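Local structure of AxyAgu115A (Amphibacillus xylanus NBRC 15112, 6NPS) at residues I423-L428 against R520-M525; F507-G512 against A569-P574; Y513-H518 against L542-H547. The protein is a family GH115 alpha-glucuronidase, a glycoside hydrolase that probably removes glucuronic acid side groups from arabinoglucuronoxylan. The protein carries 3 engineered substitutions. One frame throughout, in Å; residues are numbered along the deposited sequence.

Contact 1: I423-L428 against R520-M525; sequences INSSYL and RRPEAM
Arg521 reaches Ser425 and so joins a loop of the TIM barrel, 423-428, which follows strand 405-410 and runs into helix 428-440, to the loop 520-525 that leaves helix 500-519 in the helical part after the barrel strands. The polar part centres on one guanidinium. Arg521 NH1 donates to Ser425 OG over 2.9 Å, with an N-H...O angle of 162° and the hydroxyl oxygen almost exactly in the guanidinium plane. The arginine chain runs extended from CG to NE, and the chi1 of Ser425 (54°) puts OG between its own backbone N and carbonyl carbon, turned toward the arginine. Ser426 OG lies near the same plane, 3.8 Å from Arg521 NH1, and a water links Ser426 OG (2.9 Å) to the other terminal nitrogen, Arg521 NH2 (3.3 Å). Tyr420 adds a cation-pi contact to the guanidinium. An alanine at Arg521 would remove the donor to Ser425 OG and is likely to leave that buried hydroxyl without this mate, its rotation less firmly fixed, and Tyr420 without its cation. The apolar part is small: Pro522 CD rests against Ser425 CB at 3.9 Å. A second water, donating to Glu523 OE1 and weakly to Ile423 O, also links the two loops, while Glu523 OE2 accepts from the backbone N of Glu421. Each loop also has an internal tie. Arg520 NE donates to Ala524 O, which lies in the guanidinium plane, while the donor stands above the carbonyl plane. Asn424 forms an Asx turn, its OD1 accepting from Ser426 N at 2.9 Å, with the donor nitrogen 51° out of the plane of the side-chain carbonyl.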
# COMPACT_ATOMS: atom_id res chain seq x y z
N ILE A 423 19.12 -1.42 22.01
CA ILE A 423 19.64 -0.27 22.76
C ILE A 423 18.54 0.19 23.70
O ILE A 423 17.36 0.11 23.34
CB ILE A 423 20.07 0.88 21.81
CG1 ILE A 423 21.25 0.49 20.96
CG2 ILE A 423 20.53 2.09 22.57
CD1 ILE A 423 21.72 1.67 20.11
N ASN A 424 18.92 0.67 24.89
CA ASN A 424 17.98 1.26 25.86
C ASN A 424 16.90 2.10 25.17
O ASN A 424 17.20 2.99 24.37
CB ASN A 424 18.77 2.15 26.85
CG ASN A 424 17.87 2.90 27.84
OD1 ASN A 424 16.87 2.37 28.31
ND2 ASN A 424 18.24 4.14 28.17
N SER A 425 15.63 1.83 25.52
CA SER A 425 14.50 2.65 25.10
C SER A 425 13.58 2.96 26.27
O SER A 425 12.41 3.28 26.07
CB SER A 425 13.72 1.95 23.97
OG SER A 425 13.34 0.64 24.39
N SER A 426 14.09 2.86 27.51
CA SER A 426 13.36 3.20 28.72
C SER A 426 13.66 4.63 29.17
O SER A 426 14.71 5.22 28.89
CB SER A 426 13.66 2.22 29.85
OG SER A 426 13.42 0.88 29.39
N TYR A 427 12.71 5.20 29.90
CA TYR A 427 12.65 6.64 30.13
C TYR A 427 12.43 6.86 31.61
O TYR A 427 11.46 6.35 32.16
CB TYR A 427 11.50 7.20 29.28
CG TYR A 427 11.30 8.71 29.26
CD1 TYR A 427 12.32 9.55 28.92
CD2 TYR A 427 10.04 9.25 29.57
CE1 TYR A 427 12.11 10.98 28.93
CE2 TYR A 427 9.82 10.62 29.57
CZ TYR A 427 10.85 11.48 29.23
OH TYR A 427 10.60 12.84 29.24
N LEU A 428 13.31 7.64 32.26
CA LEU A 428 13.28 7.74 33.72
C LEU A 428 11.93 8.17 34.29
O LEU A 428 11.50 7.56 35.29
CB LEU A 428 14.39 8.67 34.22
CG LEU A 428 15.83 8.18 33.99
CD1 LEU A 428 16.80 8.92 34.95
CD2 LEU A 428 16.01 6.67 34.14
N ARG A 520 8.33 5.02 20.55
CA ARG A 520 8.19 3.87 19.63
C ARG A 520 9.52 3.15 19.67
O ARG A 520 10.51 3.67 19.12
CB ARG A 520 7.88 4.34 18.22
CG ARG A 520 7.57 3.21 17.22
CD ARG A 520 6.27 2.55 17.69
NE ARG A 520 5.75 1.69 16.69
CZ ARG A 520 4.47 1.45 16.47
NH1 ARG A 520 3.52 2.05 17.18
NH2 ARG A 520 4.15 0.61 15.50
N ARG A 521 9.57 1.96 20.31
CA ARG A 521 10.85 1.31 20.53
C ARG A 521 11.46 0.89 19.18
O ARG A 521 10.74 0.71 18.18
CB ARG A 521 10.65 0.12 21.46
CG ARG A 521 10.19 0.54 22.88
CD ARG A 521 10.35 -0.67 23.80
NE ARG A 521 9.55 -0.64 25.02
CZ ARG A 521 10.00 -0.24 26.21
NH1 ARG A 521 11.26 0.20 26.34
NH2 ARG A 521 9.21 -0.30 27.27
N PRO A 522 12.78 0.77 19.11
CA PRO A 522 13.47 0.66 17.80
C PRO A 522 12.95 -0.42 16.85
O PRO A 522 12.70 -0.12 15.68
CB PRO A 522 14.91 0.35 18.23
CG PRO A 522 15.07 1.01 19.52
CD PRO A 522 13.74 1.04 20.20
N GLU A 523 12.85 -1.67 17.31
CA GLU A 523 12.45 -2.76 16.43
C GLU A 523 11.03 -2.56 15.91
O GLU A 523 10.69 -3.04 14.82
CB GLU A 523 12.54 -4.11 17.20
CG GLU A 523 13.96 -4.51 17.60
CD GLU A 523 14.39 -4.03 19.02
OE1 GLU A 523 13.89 -2.96 19.50
OE2 GLU A 523 15.26 -4.75 19.64
N ALA A 524 10.20 -1.86 16.68
CA ALA A 524 8.82 -1.59 16.30
C ALA A 524 8.68 -0.31 15.46
O ALA A 524 7.57 0.00 15.04
CB ALA A 524 7.95 -1.44 17.56
N MET A 525 9.72 0.49 15.33
CA MET A 525 9.62 1.70 14.52
C MET A 525 9.58 1.30 13.04
O MET A 525 10.16 0.29 12.63
CB MET A 525 10.79 2.62 14.84
CG MET A 525 10.73 4.07 14.25
SD MET A 525 9.15 4.94 14.28
CE MET A 525 9.60 6.37 13.30
O HOH W 1 15.68 -2.04 21.28
O HOH W 2 10.93 -0.39 30.06

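Contact 2: F507-G512 against A569-P574; sequences FELLNG and ALVYYP
Helices 500-519 and 564-596 pack against each other in the helical part that follows the barrel strands, and Leu509, Leu510 and Val571 carry their contact. The two short helical segments run at 62° to one another, with a closest axis approach of 9.8 Å, and Leu510 and Val571 have the nearest CA atoms, 6.8 Å apart. Val571 stands between the two leucines and gives one methyl to each. Its CG1, anti to the backbone N (chi1 179°), meets Leu509 CD1 at 3.7 Å and lies a little farther from Leu509 CB. Its CG2 takes the other side and comes to 4.2 Å from Leu510 CD2. Both leucines cross the valine at about a right angle. The CB of Leu509 is directed toward helix 564-596, whereas Leu510 starts out alongside it and brings only its end nearer. That end, CD2, also rests 4.0 Å from Leu570 O. The backbone around Val571 is not a regular alpha-helix: residues 569-572 make a wider pi-type turn, and the helix kinks at Pro574, whose nitrogen has no hydrogen to give to the preceding turn. Other helices close over the same side chains. Leu509 also touches Leu551 of helix 537-558, and Leu510 touches Trp489 of helix 482-494. On the far side of helix 564-596, Tyr573 stacks on Tyr623. Every residue that touches here is buried, and what they exchange is methyl against methyl, with one methyl near a carbonyl oxygen. The pairing therefore rests on shape and exclusion of water, with neither charge nor polar bonding between the segments to fix the angle of the helices.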
# COMPACT_ATOMS: atom_id res chain seq x y z
N PHE A 507 22.87 16.32 28.84
CA PHE A 507 21.51 16.15 29.36
C PHE A 507 20.47 16.19 28.24
O PHE A 507 19.56 15.35 28.20
CB PHE A 507 21.20 17.22 30.41
CG PHE A 507 19.78 17.17 30.88
CD1 PHE A 507 19.36 16.17 31.76
CD2 PHE A 507 18.83 18.05 30.38
CE1 PHE A 507 18.04 16.08 32.16
CE2 PHE A 507 17.51 17.97 30.78
CZ PHE A 507 17.11 16.97 31.67
N GLU A 508 20.58 17.16 27.31
CA GLU A 508 19.67 17.16 26.16
C GLU A 508 19.69 15.84 25.40
O GLU A 508 18.65 15.40 24.92
CB GLU A 508 20.03 18.28 25.18
CG GLU A 508 19.82 19.69 25.71
CD GLU A 508 20.08 20.75 24.63
OE1 GLU A 508 19.36 20.77 23.60
OE2 GLU A 508 21.03 21.54 24.80
N LEU A 509 20.88 15.24 25.21
CA LEU A 509 21.00 14.00 24.44
C LEU A 509 20.31 12.85 25.15
O LEU A 509 19.55 12.09 24.54
CB LEU A 509 22.48 13.63 24.21
CG LEU A 509 23.24 14.59 23.30
CD1 LEU A 509 24.70 14.22 23.19
CD2 LEU A 509 22.58 14.60 21.92
N LEU A 510 20.59 12.68 26.46
CA LEU A 510 20.09 11.51 27.18
C LEU A 510 18.58 11.61 27.38
O LEU A 510 17.84 10.64 27.13
CB LEU A 510 20.77 11.37 28.56
CG LEU A 510 22.27 11.18 28.57
CD1 LEU A 510 22.78 10.97 30.02
CD2 LEU A 510 22.56 9.96 27.72
N ASN A 511 18.13 12.77 27.85
CA ASN A 511 16.71 13.02 28.01
C ASN A 511 16.01 12.98 26.66
O ASN A 511 14.91 12.43 26.53
CB ASN A 511 16.50 14.37 28.68
CG ASN A 511 15.15 14.48 29.33
OD1 ASN A 511 14.91 13.89 30.38
ND2 ASN A 511 14.24 15.20 28.69
N GLY A 512 16.64 13.57 25.64
CA GLY A 512 16.17 13.55 24.28
C GLY A 512 15.98 12.19 23.66
O GLY A 512 14.87 11.86 23.23
N ALA A 569 30.32 4.99 24.58
CA ALA A 569 29.49 3.89 25.05
C ALA A 569 28.28 4.37 25.85
O ALA A 569 27.22 3.75 25.77
CB ALA A 569 30.33 2.93 25.90
N LEU A 570 28.40 5.49 26.57
CA LEU A 570 27.31 5.93 27.43
C LEU A 570 26.38 6.93 26.75
O LEU A 570 25.21 7.04 27.16
CB LEU A 570 27.88 6.57 28.72
CG LEU A 570 28.64 5.60 29.67
CD1 LEU A 570 29.22 6.30 30.91
CD2 LEU A 570 27.77 4.41 30.12
N VAL A 571 26.87 7.73 25.80
CA VAL A 571 26.03 8.82 25.29
C VAL A 571 25.91 8.71 23.77
O VAL A 571 24.81 8.66 23.21
CB VAL A 571 26.61 10.18 25.71
CG1 VAL A 571 25.74 11.31 25.15
CG2 VAL A 571 26.71 10.25 27.24
N TYR A 572 27.04 8.68 23.07
CA TYR A 572 27.00 8.81 21.62
C TYR A 572 26.33 7.59 20.97
O TYR A 572 25.44 7.75 20.12
CB TYR A 572 28.43 9.00 21.09
CG TYR A 572 28.49 9.30 19.60
CD1 TYR A 572 28.34 10.61 19.13
CD2 TYR A 572 28.72 8.27 18.68
CE1 TYR A 572 28.41 10.87 17.75
CE2 TYR A 572 28.79 8.52 17.32
CZ TYR A 572 28.64 9.82 16.86
OH TYR A 572 28.71 10.07 15.52
N TYR A 573 26.75 6.38 21.32
CA TYR A 573 26.18 5.20 20.66
C TYR A 573 24.68 5.05 20.94
O TYR A 573 23.91 4.90 19.97
CB TYR A 573 27.00 3.96 21.09
CG TYR A 573 26.36 2.67 20.63
CD1 TYR A 573 26.31 2.35 19.28
CD2 TYR A 573 25.78 1.79 21.54
CE1 TYR A 573 25.71 1.16 18.84
CE2 TYR A 573 25.19 0.61 21.12
CZ TYR A 573 25.14 0.32 19.77
OH TYR A 573 24.53 -0.83 19.33
N PRO A 574 24.18 5.06 22.20
CA PRO A 574 22.71 5.04 22.41
C PRO A 574 21.96 6.16 21.69
O PRO A 574 20.85 5.94 21.18
CB PRO A 574 22.56 5.22 23.94
CG PRO A 574 23.86 4.99 24.49
CD PRO A 574 24.93 5.15 23.45

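Contact 3: Y513-H518 against L542-H547; sequences YTKIAH and LDRIDH
Ile516 and Arg544 slide past each other in opposite directions, the isoleucine reaching out from helix 500-519 and the arginine coming back over it from helix 537-558. The guanidinium lies with one face over Ile516 CD1, and its NH2 makes the closest approaches: 3.6 Å to Ile516 CG1 and 3.9 Å to Ile516 CD1. A bend at chi3 (73°) folds the end of the arginine chain. Lys515 enters obliquely, its CD 4.4 Å from Arg544 NH2. These are two successive helices of the helical part after the barrel, joined by the loop that begins at about residue 520. Arg544 lies on the exposed side of their interface; Ile516, which is buried, also touches Leu541 and Leu548 of helix 537-558. Lys515 NZ stays 6.4 Å from Arg544 NH2 and is hydrogen-bonded to the backbone oxygens of Gly822, Gly824 and Thr826, which probably eases the nearness of two like charges. Close to the end of helix 500-519, His518 ND1 donates to Lys515 O at 2.7 Å, the oxygen lying in the imidazole plane and the bond nearly straight at 166°.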
# COMPACT_ATOMS: atom_id res chain seq x y z
N TYR A 513 17.04 11.37 23.57
CA TYR A 513 16.87 10.10 22.87
C TYR A 513 15.93 9.17 23.63
O TYR A 513 15.15 8.43 23.01
CB TYR A 513 18.24 9.44 22.59
CG TYR A 513 18.74 8.42 23.61
CD1 TYR A 513 18.24 7.12 23.63
CD2 TYR A 513 19.78 8.74 24.50
CE1 TYR A 513 18.70 6.17 24.55
CE2 TYR A 513 20.26 7.77 25.45
CZ TYR A 513 19.70 6.50 25.46
OH TYR A 513 20.17 5.55 26.39
N THR A 514 15.94 9.20 24.97
CA THR A 514 15.11 8.23 25.69
C THR A 514 13.62 8.57 25.58
O THR A 514 12.79 7.65 25.53
CB THR A 514 15.52 8.09 27.18
OG1 THR A 514 15.52 9.37 27.87
CG2 THR A 514 16.89 7.41 27.33
N LYS A 515 13.27 9.86 25.53
CA LYS A 515 11.88 10.23 25.29
C LYS A 515 11.40 9.73 23.93
O LYS A 515 10.33 9.12 23.82
CB LYS A 515 11.67 11.77 25.37
CG LYS A 515 10.14 12.00 25.46
CD LYS A 515 9.71 13.39 25.65
CE LYS A 515 8.17 13.50 25.56
NZ LYS A 515 7.43 13.34 26.82
N ILE A 516 12.18 9.96 22.88
CA ILE A 516 11.80 9.52 21.53
C ILE A 516 11.78 7.99 21.42
O ILE A 516 10.83 7.40 20.90
CB ILE A 516 12.73 10.18 20.50
CG1 ILE A 516 12.48 11.70 20.49
CG2 ILE A 516 12.52 9.53 19.10
CD1 ILE A 516 13.72 12.45 20.09
N ALA A 517 12.81 7.31 21.94
CA ALA A 517 12.82 5.85 21.87
C ALA A 517 11.64 5.24 22.62
O ALA A 517 11.08 4.23 22.17
CB ALA A 517 14.12 5.26 22.45
N HIS A 518 11.27 5.81 23.72
CA HIS A 518 10.19 5.29 24.46
C HIS A 518 8.87 5.49 23.79
O HIS A 518 7.98 4.80 24.05
CB HIS A 518 10.28 5.66 25.94
CG HIS A 518 9.23 6.60 26.39
ND1 HIS A 518 9.11 7.86 25.89
CD2 HIS A 518 8.28 6.47 27.33
CE1 HIS A 518 8.11 8.46 26.49
NE2 HIS A 518 7.59 7.64 27.36
N LEU A 542 11.81 15.15 13.08
CA LEU A 542 13.06 15.22 12.30
C LEU A 542 13.93 16.40 12.72
O LEU A 542 15.17 16.29 12.77
CB LEU A 542 12.75 15.31 10.79
CG LEU A 542 12.40 13.93 10.21
CD1 LEU A 542 11.78 14.06 8.82
CD2 LEU A 542 13.65 12.99 10.14
N ASP A 543 13.31 17.56 12.98
CA ASP A 543 14.08 18.72 13.38
C ASP A 543 14.69 18.54 14.77
O ASP A 543 15.83 18.93 15.00
CB ASP A 543 13.22 19.97 13.34
CG ASP A 543 12.84 20.37 11.93
OD1 ASP A 543 13.55 19.94 10.99
OD2 ASP A 543 11.83 21.10 11.77
N ARG A 544 13.93 17.97 15.72
CA ARG A 544 14.50 17.60 17.03
C ARG A 544 15.66 16.63 16.89
O ARG A 544 16.70 16.78 17.55
CB ARG A 544 13.41 16.98 17.91
CG ARG A 544 12.57 18.00 18.67
CD ARG A 544 11.26 17.42 19.17
NE ARG A 544 11.45 16.51 20.31
CZ ARG A 544 10.66 15.48 20.58
NH1 ARG A 544 9.62 15.23 19.80
NH2 ARG A 544 10.89 14.71 21.63
N ILE A 545 15.49 15.57 16.09
CA ILE A 545 16.55 14.60 15.87
C ILE A 545 17.77 15.26 15.27
O ILE A 545 18.90 14.99 15.69
CB ILE A 545 16.03 13.46 14.96
CG1 ILE A 545 15.04 12.61 15.74
CG2 ILE A 545 17.21 12.66 14.40
CD1 ILE A 545 14.30 11.53 14.87
N ASP A 546 17.57 16.12 14.25
CA ASP A 546 18.74 16.77 13.67
C ASP A 546 19.42 17.68 14.68
O ASP A 546 20.65 17.77 14.71
CB ASP A 546 18.34 17.54 12.39
CG ASP A 546 18.00 16.58 11.21
OD1 ASP A 546 17.30 17.04 10.28
OD2 ASP A 546 18.40 15.38 11.21
N HIS A 547 18.66 18.31 15.57
CA HIS A 547 19.31 19.12 16.60
C HIS A 547 20.15 18.24 17.53
O HIS A 547 21.31 18.55 17.82
CB HIS A 547 18.24 19.87 17.40
CG HIS A 547 18.77 20.55 18.62
ND1 HIS A 547 19.68 21.58 18.55
CD2 HIS A 547 18.56 20.33 19.94
CE1 HIS A 547 20.00 21.97 19.77
NE2 HIS A 547 19.33 21.23 20.63

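Helix 500-519 and the loop after it supply one side of all three contacts: 507-512 to contact 2, 513-518 to contact 3, and 520-525, beyond its end, to contact 1. The centres lie about 13 Å (contacts 1 and 2), 11 Å (1 and 3) and 10 Å (2 and 3) apart. Asn424 ND2 and Tyr513 OH, 3.0 Å apart in a probable hydrogen bond, join contacts 1 and 3. Glu508 OE1 and His547 NE2, also 3.0 Å apart, do the same between contacts 2 and 3. Ile423 CG2 packs 3.7 Å from Pro574 CA, tying contact 1 to contact 2. Along the chain, contact 3 is nested within contact 2, while contact 1 crosses both.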